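Local coordinates for chitin binding protein (Streptomyces lividans, PDB 5FTZ), which is an AA10 lytic polysaccharide monooxygenase that binds copper and probably cleaves chitin oxidatively, at residues D95-V100 with L118-T123. Sequence-based numbering, arbitrary orientation.
Sequences DFKYYV and LTPFFT
Tyr-98 pairs antiparallel with Phe-122, its N giving a hydrogen bond to Phe-122 O (2.9 Å), but its carbonyl O receives the amide of the preceding residue, Phe-121 N, also at 2.9 Å. That second bond is bent, 130° at the hydrogen; with Phe-121 in a near-helical backbone conformation, two residues face Tyr-98, much as in a classic beta bulge. The chains stay close through Tyr-99 and Pro-120 and part only at Val-100, whose N reaches Thr-119 O through a bridging water. The Phe-121 ring, brought back over strand 93-100 by a CG set between its backbone N and carbonyl carbon (chi1 68°), receives Tyr-98 CB over its face, 4.1 Å from the ring centroid. Its CD2 lies 4.0 Å from Val-100 CB, the two side chains crossing nearly at right angles. An alanine here would remove that ring and would probably leave a gap beside Tyr-98 CB and Val-100. In the immunoglobulin-like beta-sandwich core of this family, strand 93-100 runs between 122-125 and 148-157. Tyr-98 and Phe-122 project from the same sheet face: their planes differ by 15°, yet centroids 5.3 Å apart mean little overlap, and the closest approach is Tyr-98 CD1 to Phe-122 CD2 at 3.4 Å. The Tyr-98 hydroxyl is hydrogen-bonded to His-137 and Trp-85, fixing the far end of the ring. The Tyr-99 ring takes Pro-120 CB over one face, 4.3 Å from its centroid, while Leu-118 O sits at its edge, 3.4 Å from Tyr-99 CE2. Lys-97 CG packs against Thr-123 CG2, and its amino group turns back to form a salt bridge with Asp-95.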
ATOM      1  N   ASP A  95       3.641 -10.865   1.974  1.00  9.41           N
ATOM      2  CA  ASP A  95       3.802 -12.089   2.754  1.00 10.52           C
ATOM      3  C   ASP A  95       5.064 -12.855   2.364  1.00  9.23           C
ATOM      4  O   ASP A  95       5.771 -12.519   1.404  1.00  9.25           O
ATOM      5  CB  ASP A  95       2.566 -12.992   2.676  1.00 13.54           C
ATOM      6  CG  ASP A  95       2.400 -13.675   1.390  1.00 19.96           C
ATOM      7  OD1 ASP A  95       3.105 -13.436   0.444  1.00 23.99           O
ATOM      8  OD2 ASP A  95       1.492 -14.548   1.339  1.00 31.84           O
ATOM      9  N   PHE A  96       5.344 -13.833   3.201  1.00  8.67           N
ATOM     10  CA  PHE A  96       6.350 -14.884   2.949  1.00  9.16           C
ATOM     11  C   PHE A  96       5.653 -16.215   2.929  1.00 10.30           C
ATOM     12  O   PHE A  96       4.856 -16.472   3.862  1.00  9.58           O
ATOM     13  CB  PHE A  96       7.448 -14.890   4.021  1.00  9.55           C
ATOM     14  CG  PHE A  96       8.243 -13.605   4.109  1.00  8.35           C
ATOM     15  CD1 PHE A  96       9.372 -13.391   3.313  1.00  8.81           C
ATOM     16  CD2 PHE A  96       7.838 -12.571   4.913  1.00  9.83           C
ATOM     17  CE1 PHE A  96      10.089 -12.204   3.364  1.00  9.03           C
ATOM     18  CE2 PHE A  96       8.544 -11.407   4.986  1.00  9.64           C
ATOM     19  CZ  PHE A  96       9.664 -11.212   4.196  1.00  9.20           C
ATOM     20  N   LYS A  97       5.945 -17.058   1.965  1.00  9.36           N
ATOM     21  CA  LYS A  97       5.346 -18.401   1.904  1.00  9.81           C
ATOM     22  C   LYS A  97       6.450 -19.388   1.645  1.00  9.16           C
ATOM     23  O   LYS A  97       7.382 -19.089   0.857  1.00  9.49           O
ATOM     24  CB  LYS A  97       4.312 -18.550   0.824  1.00 11.49           C
ATOM     25  CG  LYS A  97       3.086 -17.693   1.039  1.00 13.10           C
ATOM     26  CD  LYS A  97       2.133 -17.818  -0.112  1.00 17.19           C
ATOM     27  CE  LYS A  97       0.777 -17.236   0.249  1.00 22.01           C
ATOM     28  NZ  LYS A  97       0.296 -16.449  -0.873  1.00 27.97           N
ATOM     29  N   TYR A  98       6.367 -20.548   2.250  1.00  7.44           N
ATOM     30  CA  TYR A  98       7.380 -21.576   2.124  1.00  7.55           C
ATOM     31  C   TYR A  98       6.721 -22.883   1.726  1.00  7.48           C
ATOM     32  O   TYR A  98       5.734 -23.287   2.349  1.00  7.67           O
ATOM     33  CB  TYR A  98       8.139 -21.762   3.440  1.00  8.27           C
ATOM     34  CG  TYR A  98       8.835 -20.547   3.910  1.00  8.24           C
ATOM     35  CD1 TYR A  98       8.151 -19.589   4.695  1.00  7.99           C
ATOM     36  CD2 TYR A  98      10.167 -20.290   3.609  1.00  8.14           C
ATOM     37  CE1 TYR A  98       8.773 -18.430   5.135  1.00  9.37           C
ATOM     38  CE2 TYR A  98      10.816 -19.134   4.046  1.00  8.59           C
ATOM     39  CZ  TYR A  98      10.137 -18.225   4.812  1.00  9.72           C
ATOM     40  OH  TYR A  98      10.755 -17.075   5.253  1.00 11.26           O
ATOM     41  N   TYR A  99       7.233 -23.523   0.683  1.00  6.94           N
ATOM     42  CA  TYR A  99       6.670 -24.720   0.055  1.00  7.36           C
ATOM     43  C   TYR A  99       7.722 -25.802   0.107  1.00  7.06           C
ATOM     44  O   TYR A  99       8.913 -25.501   0.107  1.00  8.17           O
ATOM     45  CB  TYR A  99       6.316 -24.503  -1.418  1.00  8.55           C
ATOM     46  CG  TYR A  99       5.370 -23.347  -1.713  1.00  9.44           C
ATOM     47  CD1 TYR A  99       5.810 -22.059  -1.776  1.00  9.82           C
ATOM     48  CD2 TYR A  99       4.030 -23.567  -1.886  1.00 10.35           C
ATOM     49  CE1 TYR A  99       4.942 -21.029  -2.067  1.00 11.46           C
ATOM     50  CE2 TYR A  99       3.149 -22.504  -2.197  1.00 12.33           C
ATOM     51  CZ  TYR A  99       3.622 -21.274  -2.274  1.00 12.32           C
ATOM     52  OH  TYR A  99       2.846 -20.147  -2.550  1.00 17.53           O
ATOM     53  N   VAL A 100       7.329 -27.074   0.147  1.00  7.20           N
ATOM     54  CA  VAL A 100       8.239 -28.169   0.076  1.00  7.42           C
ATOM     55  C   VAL A 100       7.848 -29.122  -1.091  1.00  7.56           C
ATOM     56  O   VAL A 100       6.654 -29.203  -1.447  1.00  8.45           O
ATOM     57  CB  VAL A 100       8.328 -28.926   1.398  1.00  8.31           C
ATOM     58  CG1 VAL A 100       7.030 -29.629   1.700  1.00  9.05           C
ATOM     59  CG2 VAL A 100       9.521 -29.856   1.457  1.00  8.69           C
ATOM     60  N   LEU A 118       1.641 -27.684  -3.234  1.00 12.96           N
ATOM     61  CA  LEU A 118       1.356 -26.316  -3.488  1.00 13.65           C
ATOM     62  C   LEU A 118       0.566 -25.587  -2.375  1.00 13.20           C
ATOM     63  O   LEU A 118       0.376 -24.362  -2.502  1.00 15.07           O
ATOM     64  CB  LEU A 118       0.665 -26.184  -4.825  1.00 15.50           C
ATOM     65  CG  LEU A 118       1.508 -26.606  -6.034  1.00 16.70           C
ATOM     66  CD1 LEU A 118       0.566 -26.520  -7.237  1.00 17.21           C
ATOM     67  CD2 LEU A 118       2.695 -25.732  -6.226  1.00 18.70           C
ATOM     68  N   THR A 119       0.265 -26.271  -1.275  1.00 13.09           N
ATOM     69  CA  THR A 119      -0.163 -25.584  -0.042  1.00 14.66           C
ATOM     70  C   THR A 119       1.125 -25.335   0.777  1.00 12.58           C
ATOM     71  O   THR A 119       1.717 -26.300   1.245  1.00 13.48           O
ATOM     72  CB  THR A 119      -1.147 -26.429   0.778  1.00 19.01           C
ATOM     73  OG1 THR A 119      -2.350 -26.589   0.007  1.00 22.97           O
ATOM     74  CG2 THR A 119      -1.534 -25.774   2.148  1.00 19.82           C
ATOM     75  N   PRO A 120       1.446 -24.071   1.025  1.00 11.59           N
ATOM     76  CA  PRO A 120       2.668 -23.798   1.791  1.00 10.99           C
ATOM     77  C   PRO A 120       2.628 -24.398   3.180  1.00 10.31           C
ATOM     78  O   PRO A 120       1.562 -24.462   3.832  1.00 12.42           O
ATOM     79  CB  PRO A 120       2.724 -22.301   1.894  1.00 12.72           C
ATOM     80  CG  PRO A 120       1.467 -21.766   1.402  1.00 13.96           C
ATOM     81  CD  PRO A 120       0.787 -22.830   0.612  1.00 12.77           C
ATOM     82  N   PHE A 121       3.744 -24.890   3.658  1.00  9.06           N
ATOM     83  CA  PHE A 121       3.793 -25.429   5.010  1.00  9.47           C
ATOM     84  C   PHE A 121       3.925 -24.344   6.081  1.00  9.84           C
ATOM     85  O   PHE A 121       3.737 -24.628   7.265  1.00 10.86           O
ATOM     86  CB  PHE A 121       4.844 -26.497   5.154  1.00  9.16           C
ATOM     87  CG  PHE A 121       6.279 -26.007   5.050  1.00  9.00           C
ATOM     88  CD1 PHE A 121       6.959 -25.503   6.159  1.00  9.37           C
ATOM     89  CD2 PHE A 121       6.957 -26.040   3.828  1.00  9.23           C
ATOM     90  CE1 PHE A 121       8.236 -25.058   6.058  1.00  9.49           C
ATOM     91  CE2 PHE A 121       8.278 -25.611   3.754  1.00  8.54           C
ATOM     92  CZ  PHE A 121       8.884 -25.094   4.850  1.00  9.77           C
ATOM     93  N   PHE A 122       4.289 -23.136   5.679  1.00  9.42           N
ATOM     94  CA  PHE A 122       4.483 -22.023   6.594  1.00  9.15           C
ATOM     95  C   PHE A 122       4.203 -20.773   5.810  1.00  8.81           C
ATOM     96  O   PHE A 122       4.748 -20.595   4.708  1.00  9.70           O
ATOM     97  CB  PHE A 122       5.929 -22.052   7.120  1.00 10.32           C
ATOM     98  CG  PHE A 122       6.309 -20.919   8.024  1.00 11.77           C
ATOM     99  CD1 PHE A 122       5.457 -20.407   8.971  1.00 12.80           C
ATOM    100  CD2 PHE A 122       7.626 -20.431   7.967  1.00 12.48           C
ATOM    101  CE1 PHE A 122       5.894 -19.380   9.819  1.00 14.97           C
ATOM    102  CE2 PHE A 122       8.045 -19.410   8.801  1.00 13.29           C
ATOM    103  CZ  PHE A 122       7.171 -18.897   9.740  1.00 13.50           C
ATOM    104  N   THR A 123       3.352 -19.904   6.358  1.00  9.46           N
ATOM    105  CA  THR A 123       3.003 -18.621   5.731  1.00 10.29           C
ATOM    106  C   THR A 123       3.119 -17.535   6.758  1.00 10.47           C
ATOM    107  O   THR A 123       2.626 -17.750   7.879  1.00 11.22           O
ATOM    108  CB  THR A 123       1.533 -18.648   5.203  1.00 11.64           C
ATOM    109  OG1 THR A 123       1.377 -19.718   4.256  1.00 14.60           O
ATOM    110  CG2 THR A 123       1.134 -17.349   4.539  1.00 12.54           C
TER
HETATM  111  O   HOH W   1       4.407 -27.037   0.648  1.00 10.67           O